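Local coordinates for protein type II restriction enzyme AgeI (Thalassobius gelatinovorus, PDB 5DWA) that recognises the double-stranded DNA sequence 5'-ACCGGT-3' and cleaves it after the first A, leaving fragments with 5'-phosphates, at residues D18-E23 with E56-A61; D30-L35 with G48-M53; G112-A117 with M144-G149; S192-L197 with S235-Y240. All coordinates share one frame; numbering follows the deposited sequence.

The four contacts illustrate how a nuclease of the PD-(D/E)XK class combines a helical part with a mixed beta-sheet. Contacts 1 and 2 both use helices 22-36 and 43-57; their centres lie about 14 Å apart, and contact 2 is nested within the loop that contact 1 closes. Contacts 3 and 4 follow in series along the chain, about 17 Å apart centre to centre, in one sheet: contact 3 at its 113-117 edge, contact 4 between inner strand 191-196 and its parallel neighbour 236-239. Contacts 2 and 4 touch where F51 CZ packs on L197 CD2 at 4.0 Å, so the helical pair reaches the sheet part at the residue just past the end of strand 191-196.

Contact 1: residues D18-E23 with E56-A61; sequences DNVSEE and EVCPDA
V20, C58 and A61 form the packed side of a loop-to-loop contact, in which the lead-in to helix 22-36 meets the type I beta turn C58-A61 that follows helix 43-57. One methyl of V20, CG2, does most of the work: it reaches A61 CB at 3.6 Å and C58 SG at 3.9 Å. With CG1 anti to the backbone N (chi1 179°), CG2 is placed beside that N, and both methyls lie within contact distance of the C58 sulfur. All three residues are buried, and L66 of helix 63-78 touches both V20 and A61, extending the apolar cluster. The turn itself is closed by the backbone bond from A61 N to C58 O, 3.2 Å long.

The other side is looser and wetter. N19 and D60 are exposed, and their side chains meet at an angle, the amide and carboxylate planes 76° apart, with N19 CG 3.9 Å from D60 CB. Two waters bridge the segments here. One molecule donates to N19 O and accepts from D60 N, both at 2.9 Å, tying backbone to backbone. A second water accepts from N19 ND2 and donates to D60 O, the latter bond measuring 2.8 Å.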
# COMPACT_ATOMS: atom_id res chain seq x y z
N ASP A 18 -12.99 11.42 24.08
CA ASP A 18 -14.26 12.06 24.43
C ASP A 18 -15.43 11.10 24.45
O ASP A 18 -15.52 10.19 23.62
CB ASP A 18 -14.55 13.19 23.43
CG ASP A 18 -13.43 14.20 23.34
OD1 ASP A 18 -12.93 14.62 24.40
OD2 ASP A 18 -13.04 14.55 22.21
N ASN A 19 -16.33 11.32 25.41
CA ASN A 19 -17.56 10.53 25.56
C ASN A 19 -17.31 9.03 25.74
O ASN A 19 -18.10 8.20 25.29
CB ASN A 19 -18.50 10.78 24.39
CG ASN A 19 -19.05 12.19 24.39
OD1 ASN A 19 -19.82 12.56 25.29
ND2 ASN A 19 -18.64 13.00 23.42
N VAL A 20 -16.21 8.71 26.40
CA VAL A 20 -15.94 7.36 26.87
C VAL A 20 -15.51 7.46 28.32
O VAL A 20 -14.54 8.15 28.63
CB VAL A 20 -14.84 6.66 26.06
CG1 VAL A 20 -14.59 5.25 26.61
CG2 VAL A 20 -15.22 6.60 24.59
N SER A 21 -16.23 6.80 29.21
CA SER A 21 -15.86 6.79 30.62
C SER A 21 -14.90 5.64 30.89
O SER A 21 -14.80 4.70 30.09
CB SER A 21 -17.10 6.66 31.50
OG SER A 21 -17.70 5.39 31.37
N GLU A 22 -14.20 5.70 32.01
CA GLU A 22 -13.36 4.59 32.44
C GLU A 22 -14.16 3.29 32.48
O GLU A 22 -13.66 2.24 32.10
CB GLU A 22 -12.75 4.87 33.82
CG GLU A 22 -11.62 5.89 33.82
CD GLU A 22 -10.28 5.27 33.44
OE1 GLU A 22 -10.23 4.06 33.15
OE2 GLU A 22 -9.26 6.00 33.46
N GLU A 23 -15.41 3.38 32.93
CA GLU A 23 -16.24 2.19 33.07
C GLU A 23 -16.67 1.63 31.72
O GLU A 23 -16.72 0.41 31.54
CB GLU A 23 -17.47 2.50 33.93
CG GLU A 23 -17.17 3.26 35.21
CD GLU A 23 -17.43 4.75 35.08
OE1 GLU A 23 -18.61 5.15 35.15
OE2 GLU A 23 -16.46 5.51 34.91
N GLU A 56 -21.95 0.87 20.27
CA GLU A 56 -23.24 0.83 20.94
C GLU A 56 -23.09 1.17 22.42
O GLU A 56 -23.95 1.81 23.01
CB GLU A 56 -23.91 -0.53 20.73
CG GLU A 56 -24.43 -0.69 19.29
CD GLU A 56 -25.01 -2.05 19.00
OE1 GLU A 56 -25.07 -2.89 19.93
OE2 GLU A 56 -25.42 -2.29 17.85
N VAL A 57 -21.96 0.77 23.02
CA VAL A 57 -21.66 1.15 24.41
C VAL A 57 -21.39 2.65 24.50
O VAL A 57 -21.79 3.31 25.46
CB VAL A 57 -20.44 0.39 24.96
CG1 VAL A 57 -20.01 0.94 26.32
CG2 VAL A 57 -20.74 -1.09 25.05
N CYS A 58 -20.70 3.18 23.50
CA CYS A 58 -20.33 4.59 23.48
C CYS A 58 -20.82 5.27 22.21
O CYS A 58 -20.03 5.61 21.32
CB CYS A 58 -18.81 4.74 23.60
SG CYS A 58 -18.15 4.04 25.13
N PRO A 59 -22.13 5.50 22.12
CA PRO A 59 -22.71 6.03 20.87
C PRO A 59 -22.33 7.48 20.56
O PRO A 59 -22.48 7.90 19.41
CB PRO A 59 -24.21 5.90 21.10
CG PRO A 59 -24.38 5.93 22.59
CD PRO A 59 -23.15 5.28 23.16
N ASP A 60 -21.86 8.23 21.56
CA ASP A 60 -21.50 9.62 21.33
C ASP A 60 -20.00 9.79 21.10
O ASP A 60 -19.53 10.88 20.79
CB ASP A 60 -21.95 10.48 22.50
CG ASP A 60 -23.45 10.55 22.63
OD1 ASP A 60 -24.14 10.44 21.59
OD2 ASP A 60 -23.95 10.70 23.77
N ALA A 61 -19.26 8.70 21.24
CA ALA A 61 -17.83 8.73 21.04
C ALA A 61 -17.53 8.77 19.55
O ALA A 61 -18.37 8.37 18.74
CB ALA A 61 -17.16 7.54 21.69
O HOH W 1 -20.70 7.71 24.16
O HOH W 2 -17.15 12.38 20.99

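Contact 2: residues D30-L35 with G48-M53; sequences DYFVPL and GQAFVM
Y31 and M53 dominate this antiparallel helix pair, in which segments 30-35 and 48-53 run at 177° with their axes 9.7 Å apart. The two side chains lie antiparallel, each passing alongside the other towards the opposite backbone. Y31 holds CG anti to its backbone nitrogen (chi1 176°), which sends the ring across to the second helix, while M53, bent at chi2 (-93°), runs along the tyrosine from its ring towards its CB. The result is a Met-aromatic contact of oblique geometry, with M53 SD 4.8 Å from the ring centroid. M53 CG makes an off-centre CH-pi approach, and the terminal methyl CE goes on to Y31 CB at 3.7 Å.

The edge of the Y31 ring, by contrast, is turned to the backbone of the opposite helix: A50 CA lies near the ring plane, 3.7 Å from CE2. L35 CD1, one turn along the same helix, covers one ring face toward its rim. Farther out, the hydroxyl reaches Q49 CB, and the Q49 amide, its plane almost perpendicular to the ring, turns away to hydrogen-bond E102 through NE2.

F32 brings its ring to the small side chain of A50, where the helices come closest in CA register. L71 and I74 of helix 63-78 also touch the F32 side chain, whose CD1 lies 3.4 Å from A50 CB.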
# COMPACT_ATOMS: atom_id res chain seq x y z
N ASP A 30 -13.35 -5.69 28.40
CA ASP A 30 -13.79 -6.99 28.90
C ASP A 30 -14.42 -7.87 27.82
O ASP A 30 -14.33 -9.10 27.88
CB ASP A 30 -14.79 -6.82 30.05
CG ASP A 30 -14.14 -6.32 31.33
OD1 ASP A 30 -12.89 -6.32 31.41
OD2 ASP A 30 -14.88 -5.92 32.25
N TYR A 31 -15.06 -7.25 26.84
CA TYR A 31 -15.65 -7.99 25.73
C TYR A 31 -14.58 -8.39 24.71
O TYR A 31 -14.54 -9.52 24.24
CB TYR A 31 -16.73 -7.16 25.04
CG TYR A 31 -17.33 -7.82 23.82
CD1 TYR A 31 -18.08 -8.98 23.93
CD2 TYR A 31 -17.14 -7.29 22.55
CE1 TYR A 31 -18.63 -9.59 22.82
CE2 TYR A 31 -17.69 -7.89 21.43
CZ TYR A 31 -18.43 -9.04 21.57
OH TYR A 31 -18.98 -9.64 20.46
N PHE A 32 -13.68 -7.45 24.42
CA PHE A 32 -12.74 -7.60 23.31
C PHE A 32 -11.49 -8.41 23.65
O PHE A 32 -11.08 -9.27 22.88
CB PHE A 32 -12.36 -6.21 22.81
CG PHE A 32 -11.40 -6.20 21.64
CD1 PHE A 32 -11.61 -7.00 20.53
CD2 PHE A 32 -10.31 -5.34 21.65
CE1 PHE A 32 -10.73 -6.96 19.45
CE2 PHE A 32 -9.43 -5.29 20.58
CZ PHE A 32 -9.63 -6.10 19.49
N VAL A 33 -10.88 -8.15 24.81
CA VAL A 33 -9.64 -8.83 25.17
C VAL A 33 -9.73 -10.36 25.04
O VAL A 33 -8.86 -10.97 24.42
CB VAL A 33 -9.18 -8.47 26.60
CG1 VAL A 33 -8.07 -9.40 27.06
CG2 VAL A 33 -8.71 -7.02 26.65
N PRO A 34 -10.79 -10.99 25.59
CA PRO A 34 -10.82 -12.45 25.47
C PRO A 34 -11.00 -12.96 24.04
O PRO A 34 -10.84 -14.16 23.80
CB PRO A 34 -12.03 -12.86 26.33
CG PRO A 34 -12.31 -11.70 27.20
CD PRO A 34 -11.93 -10.50 26.38
N LEU A 35 -11.32 -12.07 23.11
CA LEU A 35 -11.55 -12.47 21.72
C LEU A 35 -10.26 -12.43 20.90
O LEU A 35 -10.18 -13.07 19.85
CB LEU A 35 -12.60 -11.57 21.07
CG LEU A 35 -13.97 -11.48 21.73
CD1 LEU A 35 -14.89 -10.59 20.91
CD2 LEU A 35 -14.57 -12.87 21.90
N GLY A 48 -14.26 -6.75 14.35
CA GLY A 48 -15.49 -6.28 13.74
C GLY A 48 -16.63 -6.24 14.73
O GLY A 48 -17.32 -5.22 14.86
N GLN A 49 -16.83 -7.34 15.45
CA GLN A 49 -17.92 -7.41 16.42
C GLN A 49 -17.64 -6.50 17.61
O GLN A 49 -18.55 -5.86 18.12
CB GLN A 49 -18.16 -8.86 16.88
CG GLN A 49 -18.68 -9.79 15.78
CD GLN A 49 -19.93 -9.28 15.07
OE1 GLN A 49 -20.77 -8.60 15.65
NE2 GLN A 49 -20.05 -9.60 13.78
N ALA A 50 -16.38 -6.41 18.05
CA ALA A 50 -16.05 -5.50 19.13
C ALA A 50 -16.32 -4.04 18.75
O ALA A 50 -16.70 -3.23 19.60
CB ALA A 50 -14.60 -5.68 19.54
N PHE A 51 -16.13 -3.70 17.48
CA PHE A 51 -16.40 -2.34 17.05
C PHE A 51 -17.89 -2.03 17.10
O PHE A 51 -18.30 -0.94 17.53
CB PHE A 51 -15.85 -2.10 15.64
CG PHE A 51 -16.01 -0.68 15.16
CD1 PHE A 51 -15.48 0.38 15.89
CD2 PHE A 51 -16.67 -0.41 13.97
CE1 PHE A 51 -15.63 1.68 15.44
CE2 PHE A 51 -16.82 0.89 13.51
CZ PHE A 51 -16.29 1.94 14.25
N VAL A 52 -18.71 -2.97 16.65
CA VAL A 52 -20.15 -2.80 16.69
C VAL A 52 -20.61 -2.67 18.15
O VAL A 52 -21.44 -1.82 18.48
CB VAL A 52 -20.87 -3.96 16.01
CG1 VAL A 52 -22.37 -3.88 16.21
CG2 VAL A 52 -20.54 -3.98 14.52
N MET A 53 -20.03 -3.50 19.01
CA MET A 53 -20.31 -3.43 20.44
C MET A 53 -19.85 -2.10 21.03
O MET A 53 -20.61 -1.44 21.74
CB MET A 53 -19.63 -4.60 21.16
CG MET A 53 -19.87 -4.65 22.67
SD MET A 53 -18.56 -3.80 23.56
CE MET A 53 -19.01 -4.23 25.25

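Contact 3: residues G112-A117 with M144-G149; sequences GIRLTA and MIEKQG
R114 and E146 face each other in a hydrogen-bonded pair of an antiparallel strand pairing, where edge strand 113-117 joins strand 143-148 in the mixed sheet of this PD-(D/E)XK nuclease. The backbone bonds run in reciprocal pairs at R114-E146 and T116-M144, and Q148 N to G112 O (2.8 Å, 168°) prolongs the pairing past the strand end. G112, with positive phi, is the C-prime residue of the Schellman motif that ends helix 84-109, so this bond lies right at the switch from helix to strand.

The charged contact is a salt bridge. The two side chains lie alongside each other, and the bend of R114 at chi3 (64°) turns the guanidinium edge to the glutamate. R114 NH2 meets E146 OE1 at 2.9 Å; the oxygen lies in the guanidinium plane, but the nitrogen comes from above the carboxylate plane. NE adds a weak bond to the same oxygen. Further charges complete the network: D155 and E157 bind the arginine, and R129 binds E146 OE2. A methionine in place of R114 would probably leave the buried E146 OE1 without its charged mate and D155 and E157 without a shared counter-charge.

Apolar packing occupies the face of I113, L115 and I145. I145 CG2 meets I113 CG2 at 3.9 Å, while its CG1 meets L115 CD2 at 3.8 Å. On the R114 face, M144 CE lies against T116 CB.

A water completes the polar contacts beside the salt bridge, accepting from T116 OG1 and donating to R114 O and to E146 OE1, the last at 2.6 Å.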
# COMPACT_ATOMS: atom_id res chain seq x y z
N GLY A 112 -35.09 -3.86 1.21
CA GLY A 112 -34.66 -4.84 0.23
C GLY A 112 -33.22 -4.68 -0.24
O GLY A 112 -32.86 -5.15 -1.33
N ILE A 113 -32.41 -4.03 0.57
CA ILE A 113 -31.01 -3.79 0.23
C ILE A 113 -30.13 -4.65 1.13
O ILE A 113 -30.44 -4.83 2.30
CB ILE A 113 -30.65 -2.30 0.36
CG1 ILE A 113 -31.52 -1.46 -0.57
CG2 ILE A 113 -29.17 -2.05 0.05
CD1 ILE A 113 -31.59 -0.01 -0.19
N ARG A 114 -29.05 -5.18 0.56
CA ARG A 114 -28.19 -6.10 1.28
C ARG A 114 -26.73 -5.92 0.92
O ARG A 114 -26.40 -5.81 -0.26
CB ARG A 114 -28.62 -7.55 1.01
CG ARG A 114 -27.85 -8.58 1.83
CD ARG A 114 -28.32 -10.00 1.51
NE ARG A 114 -28.04 -10.36 0.12
CZ ARG A 114 -28.59 -11.41 -0.49
NH1 ARG A 114 -29.43 -12.19 0.16
NH2 ARG A 114 -28.27 -11.68 -1.75
N LEU A 115 -25.88 -5.88 1.94
CA LEU A 115 -24.43 -5.84 1.78
C LEU A 115 -23.82 -7.22 1.99
O LEU A 115 -24.25 -7.99 2.84
CB LEU A 115 -23.82 -4.87 2.78
CG LEU A 115 -24.37 -3.44 2.84
CD1 LEU A 115 -23.62 -2.64 3.88
CD2 LEU A 115 -24.32 -2.75 1.48
N THR A 116 -22.76 -7.51 1.24
CA THR A 116 -22.03 -8.75 1.38
C THR A 116 -20.53 -8.49 1.25
O THR A 116 -20.09 -7.97 0.22
CB THR A 116 -22.46 -9.78 0.33
OG1 THR A 116 -23.87 -9.99 0.41
CG2 THR A 116 -21.73 -11.10 0.55
N ALA A 117 -19.76 -8.82 2.27
CA ALA A 117 -18.30 -8.66 2.21
C ALA A 117 -17.72 -9.67 1.23
O ALA A 117 -18.08 -10.85 1.26
CB ALA A 117 -17.67 -8.82 3.59
N MET A 144 -20.13 -5.89 -1.67
CA MET A 144 -21.08 -5.65 -2.75
C MET A 144 -22.42 -5.19 -2.18
O MET A 144 -22.75 -5.49 -1.04
CB MET A 144 -21.23 -6.88 -3.66
CG MET A 144 -22.16 -7.96 -3.20
SD MET A 144 -22.44 -9.18 -4.52
CE MET A 144 -22.72 -10.62 -3.51
N ILE A 145 -23.13 -4.39 -2.98
CA ILE A 145 -24.46 -3.90 -2.62
C ILE A 145 -25.45 -4.52 -3.58
O ILE A 145 -25.22 -4.48 -4.80
CB ILE A 145 -24.56 -2.37 -2.69
CG1 ILE A 145 -23.37 -1.69 -2.00
CG2 ILE A 145 -25.90 -1.90 -2.10
CD1 ILE A 145 -23.28 -0.20 -2.31
N GLU A 146 -26.52 -5.09 -3.03
CA GLU A 146 -27.57 -5.73 -3.83
C GLU A 146 -28.93 -5.19 -3.46
O GLU A 146 -29.15 -4.74 -2.33
CB GLU A 146 -27.55 -7.24 -3.64
CG GLU A 146 -26.32 -7.94 -4.20
CD GLU A 146 -26.32 -9.42 -3.87
OE1 GLU A 146 -26.35 -9.76 -2.67
OE2 GLU A 146 -26.30 -10.24 -4.82
N LYS A 147 -29.86 -5.26 -4.41
CA LYS A 147 -31.22 -4.80 -4.20
C LYS A 147 -32.18 -5.87 -4.68
O LYS A 147 -32.06 -6.36 -5.80
CB LYS A 147 -31.46 -3.49 -4.96
CG LYS A 147 -32.92 -3.07 -5.09
CD LYS A 147 -33.41 -2.37 -3.84
CE LYS A 147 -34.81 -1.80 -4.05
NZ LYS A 147 -35.20 -0.90 -2.93
N GLN A 148 -33.12 -6.27 -3.83
CA GLN A 148 -34.10 -7.27 -4.23
C GLN A 148 -35.03 -6.69 -5.30
O GLN A 148 -35.62 -5.63 -5.10
CB GLN A 148 -34.89 -7.77 -3.03
CG GLN A 148 -35.77 -8.97 -3.34
CD GLN A 148 -36.34 -9.59 -2.09
OE1 GLN A 148 -36.80 -8.88 -1.20
NE2 GLN A 148 -36.28 -10.91 -2.01
N GLY A 149 -35.13 -7.37 -6.43
CA GLY A 149 -35.94 -6.89 -7.53
C GLY A 149 -35.29 -5.79 -8.35
O GLY A 149 -35.91 -5.21 -9.24
O HOH W 3 -25.27 -8.14 -0.96

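Contact 4: residues S192-L197 with S235-Y240; sequences SVLSTL and SACFSY
S235 sets OG anti to its carbonyl carbon (chi1 -60°), and this turns the hydroxyl oxygen to the backbone of S192 at the start of a parallel strand pairing. Strands 191-196 and 236-239, linked through helix 223-230, form a beta-alpha-beta unit inside the mixed sheet. F238 has a similar first torsion (chi1 -64°), which carries its ring edge to V193: CD1 lies 3.6 Å from V193 CG1, near the ring plane.

At S192 the grip is double. S192 N donates to S235 OG at 2.9 Å in an almost straight bond (169°), and S235 N donates back to S192 O at 2.8 Å. Were S235 replaced by alanine, the hydroxyl would be gone and the buried S192 N would probably lose its acceptor, reducing the double grip to the single return bond between these two residues. Beyond it, bonds alternate in direction between the strands: L194 N to A236 O, F238 N to L194 O, T196 N to F238 O and Y240 N to T196 O.

The F238 ring is also met by F269, Y258 and Y272, an aromatic cluster over this face. On the opposite face L194 CD2 packs on C237 SG at 3.9 Å. Past the strand ends, L197 CD2 crosses to Y240 CB at 3.7 Å. Y240 OH, hydrogen-bonded to Y104 OH, also binds a water, which S195 OG reaches in one of its two conformers; the water lies in the tyrosine ring plane, 2.7 Å from Y240 OH.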
# COMPACT_ATOMS: atom_id res chain seq x y z
N SER A 192 -20.56 3.33 -6.48
CA SER A 192 -19.22 3.05 -5.97
C SER A 192 -18.94 3.96 -4.78
O SER A 192 -18.58 5.12 -4.94
CB SER A 192 -18.17 3.26 -7.07
OG SER A 192 -16.86 3.01 -6.58
N VAL A 193 -19.13 3.42 -3.58
CA VAL A 193 -19.09 4.22 -2.37
C VAL A 193 -17.76 4.03 -1.66
O VAL A 193 -17.26 2.92 -1.56
CB VAL A 193 -20.25 3.84 -1.43
CG1 VAL A 193 -20.20 4.63 -0.14
CG2 VAL A 193 -21.59 4.08 -2.15
N LEU A 194 -17.17 5.14 -1.20
CA LEU A 194 -16.02 5.09 -0.30
C LEU A 194 -16.52 5.21 1.14
O LEU A 194 -17.05 6.24 1.52
CB LEU A 194 -15.04 6.22 -0.63
CG LEU A 194 -13.77 6.27 0.22
CD1 LEU A 194 -12.94 5.02 0.00
CD2 LEU A 194 -12.96 7.53 -0.10
N SER A 195 -16.35 4.14 1.91
CA SER A 195 -16.70 4.15 3.32
C SER A 195 -15.41 4.07 4.11
O SER A 195 -14.58 3.21 3.84
CB SER A 195 -17.62 2.98 3.67
OG SER A 195 -18.82 3.05 2.91
N THR A 196 -15.23 4.97 5.07
CA THR A 196 -13.96 5.02 5.75
C THR A 196 -14.10 5.44 7.19
O THR A 196 -15.02 6.16 7.55
CB THR A 196 -13.00 5.98 5.00
OG1 THR A 196 -11.69 5.90 5.59
CG2 THR A 196 -13.52 7.44 5.00
N LEU A 197 -13.18 4.95 8.02
CA LEU A 197 -13.06 5.46 9.37
C LEU A 197 -12.16 6.69 9.40
O LEU A 197 -12.05 7.36 10.44
CB LEU A 197 -12.51 4.38 10.31
CG LEU A 197 -13.43 3.17 10.46
CD1 LEU A 197 -12.81 2.19 11.42
CD2 LEU A 197 -14.80 3.61 10.94
N SER A 235 -18.92 7.65 -5.97
CA SER A 235 -20.31 8.09 -5.98
C SER A 235 -20.59 8.99 -4.79
O SER A 235 -21.33 9.97 -4.88
CB SER A 235 -21.27 6.90 -5.97
OG SER A 235 -21.07 6.07 -7.09
N ALA A 236 -19.98 8.62 -3.67
CA ALA A 236 -20.13 9.34 -2.41
C ALA A 236 -19.12 8.79 -1.43
O ALA A 236 -18.62 7.68 -1.61
CB ALA A 236 -21.53 9.19 -1.85
N CYS A 237 -18.80 9.57 -0.41
CA CYS A 237 -17.89 9.14 0.64
C CYS A 237 -18.57 9.31 1.99
O CYS A 237 -19.17 10.36 2.27
CB CYS A 237 -16.58 9.93 0.58
SG CYS A 237 -15.44 9.64 1.97
N PHE A 238 -18.48 8.27 2.81
CA PHE A 238 -19.02 8.31 4.16
C PHE A 238 -17.90 8.07 5.13
O PHE A 238 -17.24 7.05 5.07
CB PHE A 238 -20.13 7.27 4.32
CG PHE A 238 -21.32 7.55 3.45
CD1 PHE A 238 -21.34 7.13 2.13
CD2 PHE A 238 -22.39 8.27 3.94
CE1 PHE A 238 -22.42 7.40 1.32
CE2 PHE A 238 -23.47 8.56 3.13
CZ PHE A 238 -23.48 8.12 1.82
N SER A 239 -17.66 9.05 6.00
CA SER A 239 -16.63 8.93 7.01
C SER A 239 -17.25 8.79 8.38
O SER A 239 -18.26 9.42 8.68
CB SER A 239 -15.70 10.14 6.98
OG SER A 239 -14.81 10.09 8.09
N TYR A 240 -16.63 7.96 9.21
CA TYR A 240 -17.10 7.77 10.57
C TYR A 240 -16.10 8.33 11.56
O TYR A 240 -16.07 7.95 12.73
CB TYR A 240 -17.40 6.29 10.83
CG TYR A 240 -18.42 5.78 9.85
CD1 TYR A 240 -18.04 5.09 8.70
CD2 TYR A 240 -19.78 6.04 10.04
CE1 TYR A 240 -18.99 4.65 7.78
CE2 TYR A 240 -20.73 5.61 9.13
CZ TYR A 240 -20.32 4.91 8.01
OH TYR A 240 -21.26 4.48 7.09
O HOH W 4 -20.82 3.32 4.73